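Long-range contact in Lactamase_B domain-containing protein (Bacillus lehensis G1, PDB 7EV5), which probably acts as a zinc-dependent hydrolase of the metallo-beta-lactamase fold, related in structure to both B3 metallo-beta-lactamases and glyoxalase II: residues A[16-29]-A[39-53]. Numbering follows the deposited sequence.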
# COMPACT_ATOMS: atom_id res chain seq x y z
N VAL A 16 6.30 5.56 -5.43
CA VAL A 16 7.34 4.99 -6.27
C VAL A 16 8.65 5.08 -5.51
O VAL A 16 9.12 6.19 -5.21
CB VAL A 16 7.45 5.67 -7.64
CG1 VAL A 16 8.56 5.00 -8.43
CG2 VAL A 16 6.13 5.58 -8.39
N LEU A 17 9.22 3.93 -5.17
CA LEU A 17 10.53 3.82 -4.55
C LEU A 17 11.55 3.51 -5.64
O LEU A 17 11.29 2.65 -6.49
CB LEU A 17 10.51 2.68 -3.52
CG LEU A 17 11.82 2.35 -2.78
CD1 LEU A 17 12.25 3.48 -1.84
CD2 LEU A 17 11.65 1.03 -2.02
N TYR A 18 12.68 4.20 -5.63
CA TYR A 18 13.65 4.03 -6.71
C TYR A 18 15.06 4.01 -6.14
O TYR A 18 15.29 4.28 -4.96
CB TYR A 18 13.50 5.13 -7.78
CG TYR A 18 13.47 6.53 -7.22
CD1 TYR A 18 14.66 7.19 -6.92
CD2 TYR A 18 12.27 7.18 -6.97
CE1 TYR A 18 14.65 8.46 -6.40
CE2 TYR A 18 12.26 8.46 -6.44
CZ TYR A 18 13.45 9.09 -6.16
OH TYR A 18 13.45 10.36 -5.64
N ASN A 19 16.01 3.65 -7.01
CA ASN A 19 17.43 3.62 -6.68
C ASN A 19 18.19 4.46 -7.70
O ASN A 19 17.62 5.01 -8.65
CB ASN A 19 17.98 2.18 -6.58
CG ASN A 19 17.89 1.40 -7.89
OD1 ASN A 19 17.77 1.96 -8.98
ND2 ASN A 19 17.96 0.07 -7.78
N ASP A 20 19.52 4.55 -7.52
CA ASP A 20 20.33 5.38 -8.40
C ASP A 20 20.42 4.81 -9.81
O ASP A 20 20.65 5.57 -10.76
CB ASP A 20 21.71 5.62 -7.81
CG ASP A 20 21.68 6.55 -6.61
OD1 ASP A 20 20.62 7.17 -6.36
OD2 ASP A 20 22.71 6.67 -5.92
N ASP A 21 20.22 3.50 -9.97
CA ASP A 21 20.18 2.85 -11.28
C ASP A 21 18.85 3.05 -12.00
O ASP A 21 18.63 2.42 -13.04
CB ASP A 21 20.46 1.35 -11.16
CG ASP A 21 21.90 1.06 -10.76
OD1 ASP A 21 22.16 -0.06 -10.26
OD2 ASP A 21 22.76 1.94 -10.95
N LYS A 22 17.96 3.88 -11.46
CA LYS A 22 16.67 4.23 -12.05
C LYS A 22 15.71 3.05 -12.15
O LYS A 22 14.79 3.05 -12.98
CB LYS A 22 16.81 4.99 -13.38
CG LYS A 22 17.41 6.38 -13.22
CD LYS A 22 16.53 7.44 -13.87
CE LYS A 22 16.97 8.84 -13.49
NZ LYS A 22 15.81 9.71 -13.11
N GLU A 23 15.88 2.04 -11.30
CA GLU A 23 14.90 0.99 -11.15
C GLU A 23 13.91 1.39 -10.06
O GLU A 23 14.23 2.20 -9.19
CB GLU A 23 15.58 -0.31 -10.75
CG GLU A 23 16.57 -0.81 -11.78
CD GLU A 23 17.47 -1.90 -11.23
OE1 GLU A 23 17.92 -1.78 -10.07
OE2 GLU A 23 17.71 -2.88 -11.96
N ALA A 24 12.71 0.81 -10.12
CA ALA A 24 11.67 1.32 -9.24
C ALA A 24 10.71 0.21 -8.80
O ALA A 24 10.51 -0.79 -9.50
CB ALA A 24 10.86 2.42 -9.93
N VAL A 25 10.10 0.45 -7.64
CA VAL A 25 9.02 -0.38 -7.09
C VAL A 25 7.81 0.53 -6.91
O VAL A 25 7.94 1.63 -6.37
CB VAL A 25 9.45 -1.02 -5.76
CG1 VAL A 25 8.35 -1.92 -5.20
CG2 VAL A 25 10.72 -1.84 -5.95
N ILE A 26 6.65 0.06 -7.37
CA ILE A 26 5.41 0.84 -7.34
C ILE A 26 4.52 0.25 -6.25
O ILE A 26 4.31 -0.96 -6.21
CB ILE A 26 4.69 0.78 -8.69
CG1 ILE A 26 5.57 1.35 -9.81
CG2 ILE A 26 3.35 1.51 -8.59
CD1 ILE A 26 5.00 1.13 -11.22
N PHE A 27 3.98 1.11 -5.38
CA PHE A 27 3.01 0.70 -4.36
C PHE A 27 1.67 1.33 -4.66
O PHE A 27 1.59 2.54 -4.93
CB PHE A 27 3.45 1.17 -2.97
CG PHE A 27 4.74 0.57 -2.52
CD1 PHE A 27 4.75 -0.58 -1.74
CD2 PHE A 27 5.94 1.13 -2.89
CE1 PHE A 27 5.94 -1.14 -1.34
CE2 PHE A 27 7.14 0.57 -2.50
CZ PHE A 27 7.14 -0.56 -1.72
N ASP A 28 0.61 0.53 -4.59
CA ASP A 28 -0.76 1.01 -4.59
C ASP A 28 -1.11 2.02 -5.68
O ASP A 28 -1.50 3.16 -5.39
CB ASP A 28 -1.12 1.59 -3.22
CG ASP A 28 -1.12 0.56 -2.11
OD1 ASP A 28 -0.78 -0.62 -2.36
OD2 ASP A 28 -1.45 0.93 -0.96
N PRO A 29 -0.97 1.65 -6.96
CA PRO A 29 -1.41 2.53 -8.05
C PRO A 29 -2.93 2.54 -8.18
O PRO A 29 -3.51 1.65 -8.80
CB PRO A 29 -0.73 1.90 -9.28
CG PRO A 29 -0.67 0.44 -8.97
CD PRO A 29 -0.55 0.32 -7.45
N TRP A 39 4.60 9.90 -15.74
CA TRP A 39 5.66 10.36 -14.85
C TRP A 39 6.83 9.38 -14.84
O TRP A 39 7.99 9.79 -14.96
CB TRP A 39 5.14 10.58 -13.43
CG TRP A 39 6.22 11.04 -12.48
CD1 TRP A 39 6.68 12.31 -12.33
CD2 TRP A 39 6.97 10.23 -11.56
NE1 TRP A 39 7.67 12.35 -11.38
CE2 TRP A 39 7.87 11.08 -10.89
CE3 TRP A 39 6.98 8.87 -11.25
CZ2 TRP A 39 8.76 10.62 -9.92
CZ3 TRP A 39 7.86 8.41 -10.28
CH2 TRP A 39 8.74 9.29 -9.63
N LEU A 40 6.53 8.09 -14.69
CA LEU A 40 7.59 7.08 -14.71
C LEU A 40 8.41 7.17 -15.99
O LEU A 40 9.64 7.07 -15.96
CB LEU A 40 6.99 5.68 -14.56
CG LEU A 40 6.41 5.35 -13.19
CD1 LEU A 40 5.43 4.20 -13.32
CD2 LEU A 40 7.52 5.01 -12.20
N LYS A 41 7.73 7.36 -17.12
CA LYS A 41 8.43 7.43 -18.40
C LYS A 41 9.23 8.72 -18.55
O LYS A 41 10.35 8.70 -19.06
CB LYS A 41 7.44 7.25 -19.55
CG LYS A 41 6.83 5.87 -19.57
CD LYS A 41 6.11 5.57 -20.87
CE LYS A 41 5.84 4.08 -21.00
NZ LYS A 41 7.08 3.30 -21.29
N ARG A 42 8.67 9.85 -18.10
CA ARG A 42 9.43 11.10 -18.16
C ARG A 42 10.71 11.00 -17.33
O ARG A 42 11.75 11.55 -17.72
CB ARG A 42 8.57 12.27 -17.67
CG ARG A 42 7.47 12.66 -18.63
CD ARG A 42 6.83 13.99 -18.27
NE ARG A 42 6.34 14.03 -16.89
CZ ARG A 42 5.13 13.64 -16.50
NH1 ARG A 42 4.27 13.15 -17.38
NH2 ARG A 42 4.79 13.73 -15.22
N GLU A 43 10.64 10.32 -16.19
CA GLU A 43 11.78 10.15 -15.30
C GLU A 43 12.70 9.02 -15.73
O GLU A 43 13.72 8.79 -15.07
CB GLU A 43 11.30 9.94 -13.87
CG GLU A 43 10.51 11.10 -13.32
CD GLU A 43 11.28 12.40 -13.37
OE1 GLU A 43 12.42 12.44 -12.87
OE2 GLU A 43 10.74 13.39 -13.91
N GLN A 44 12.35 8.31 -16.80
CA GLN A 44 13.16 7.20 -17.31
C GLN A 44 13.39 6.14 -16.24
O GLN A 44 14.48 5.57 -16.12
CB GLN A 44 14.46 7.71 -17.94
CG GLN A 44 14.24 8.89 -18.89
CD GLN A 44 15.43 9.17 -19.79
OE1 GLN A 44 15.95 8.28 -20.46
NE2 GLN A 44 15.85 10.43 -19.82
N LEU A 45 12.35 5.88 -15.44
CA LEU A 45 12.40 4.85 -14.41
C LEU A 45 11.87 3.54 -14.97
O LEU A 45 10.89 3.52 -15.72
CB LEU A 45 11.57 5.28 -13.20
CG LEU A 45 12.16 6.41 -12.34
CD1 LEU A 45 11.14 7.00 -11.37
CD2 LEU A 45 13.40 5.94 -11.58
N THR A 46 12.51 2.44 -14.59
CA THR A 46 12.08 1.11 -15.00
C THR A 46 11.45 0.40 -13.81
O THR A 46 12.17 -0.07 -12.92
CB THR A 46 13.28 0.31 -15.52
OG1 THR A 46 13.78 0.94 -16.71
CG2 THR A 46 12.89 -1.12 -15.84
N PRO A 47 10.13 0.30 -13.75
CA PRO A 47 9.52 -0.40 -12.61
C PRO A 47 9.73 -1.90 -12.72
O PRO A 47 9.80 -2.46 -13.81
CB PRO A 47 8.03 -0.04 -12.72
CG PRO A 47 7.82 0.40 -14.11
CD PRO A 47 9.13 0.92 -14.64
N LEU A 48 9.86 -2.52 -11.54
CA LEU A 48 10.12 -3.95 -11.41
C LEU A 48 8.92 -4.74 -10.90
O LEU A 48 8.84 -5.94 -11.18
CB LEU A 48 11.29 -4.19 -10.45
CG LEU A 48 12.61 -3.50 -10.80
CD1 LEU A 48 13.63 -3.71 -9.69
CD2 LEU A 48 13.14 -4.01 -12.14
N ALA A 49 8.00 -4.11 -10.18
CA ALA A 49 6.89 -4.81 -9.55
C ALA A 49 5.89 -3.79 -9.04
O ALA A 49 6.23 -2.63 -8.80
CB ALA A 49 7.38 -5.69 -8.39
N ILE A 50 4.65 -4.25 -8.88
CA ILE A 50 3.61 -3.54 -8.14
C ILE A 50 3.40 -4.31 -6.83
O ILE A 50 3.08 -5.50 -6.86
CB ILE A 50 2.29 -3.49 -8.92
CG1 ILE A 50 2.48 -2.69 -10.21
CG2 ILE A 50 1.17 -2.91 -8.06
CD1 ILE A 50 1.39 -2.93 -11.22
N LEU A 51 3.57 -3.62 -5.71
CA LEU A 51 3.32 -4.19 -4.39
C LEU A 51 2.06 -3.53 -3.84
O LEU A 51 1.99 -2.30 -3.74
CB LEU A 51 4.50 -3.94 -3.45
CG LEU A 51 5.87 -4.51 -3.84
CD1 LEU A 51 6.84 -4.39 -2.69
CD2 LEU A 51 5.77 -5.96 -4.33
N LEU A 52 1.07 -4.34 -3.49
CA LEU A 52 -0.18 -3.81 -2.97
C LEU A 52 -0.22 -3.98 -1.47
O LEU A 52 -0.06 -5.10 -0.95
CB LEU A 52 -1.37 -4.52 -3.60
CG LEU A 52 -1.54 -4.32 -5.11
CD1 LEU A 52 -2.73 -5.12 -5.58
CD2 LEU A 52 -1.69 -2.83 -5.47
N THR A 53 -0.47 -2.89 -0.75
CA THR A 53 -0.70 -3.02 0.68
C THR A 53 -2.01 -3.76 0.94
O THR A 53 -2.12 -4.51 1.92
CB THR A 53 -0.72 -1.66 1.38
OG1 THR A 53 -1.83 -0.87 0.92
CG2 THR A 53 0.58 -0.91 1.14
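Val16 meets the indole of Trp39 at its rim, CG1 lying in the ring plane and CG2 3.8 Å from CZ3, while Glu43 CG rests on one face of the indole. The Asp28 side chain crosses that of Thr53 at about a right angle, and its carboxylate holds Thr53 with both oxygens: OD1 takes Thr53 N at 2.8 Å and OD2 takes Thr53 OG1 at 2.6 Å, each on its syn lone pair. Thr53 OG1 can reach OD2 because it sits between the backbone N and carbonyl carbon (chi1 65°). A hydrogen bond between OD2 and ND1 of the zinc ligand His59 makes Asp28 a second-shell residue, consistent with a role in orienting that histidine.

Between these ends, strands 23-27 and 46-51 pair in parallel. Leu48 N reaches Ala24 O, but Ile26 N then turns to Ala49 O, and Ala49 N is buried without a partner; Leu48 is an extra residue in strand 46-51, a beta bulge. Ile26 lies alongside Pro47, CD1 3.6 Å from its CB, and the same CD1 meets Leu40 CD1 at 3.7 Å. On the other face, with Val25, Leu51 runs beside Phe27, CD1 3.6 Å from CE1. At the outer end, Lys22 NZ donates a hydrogen bond to Glu43 O at 3.0 Å.

The pair forms a beta-alpha-beta unit with helix 33-42. Helix 63-70 packs against Ile26 and Ile50, Phe147 stacks on Phe27 from the second sheet, and strands 12-18 and 74-77 flank the two strands.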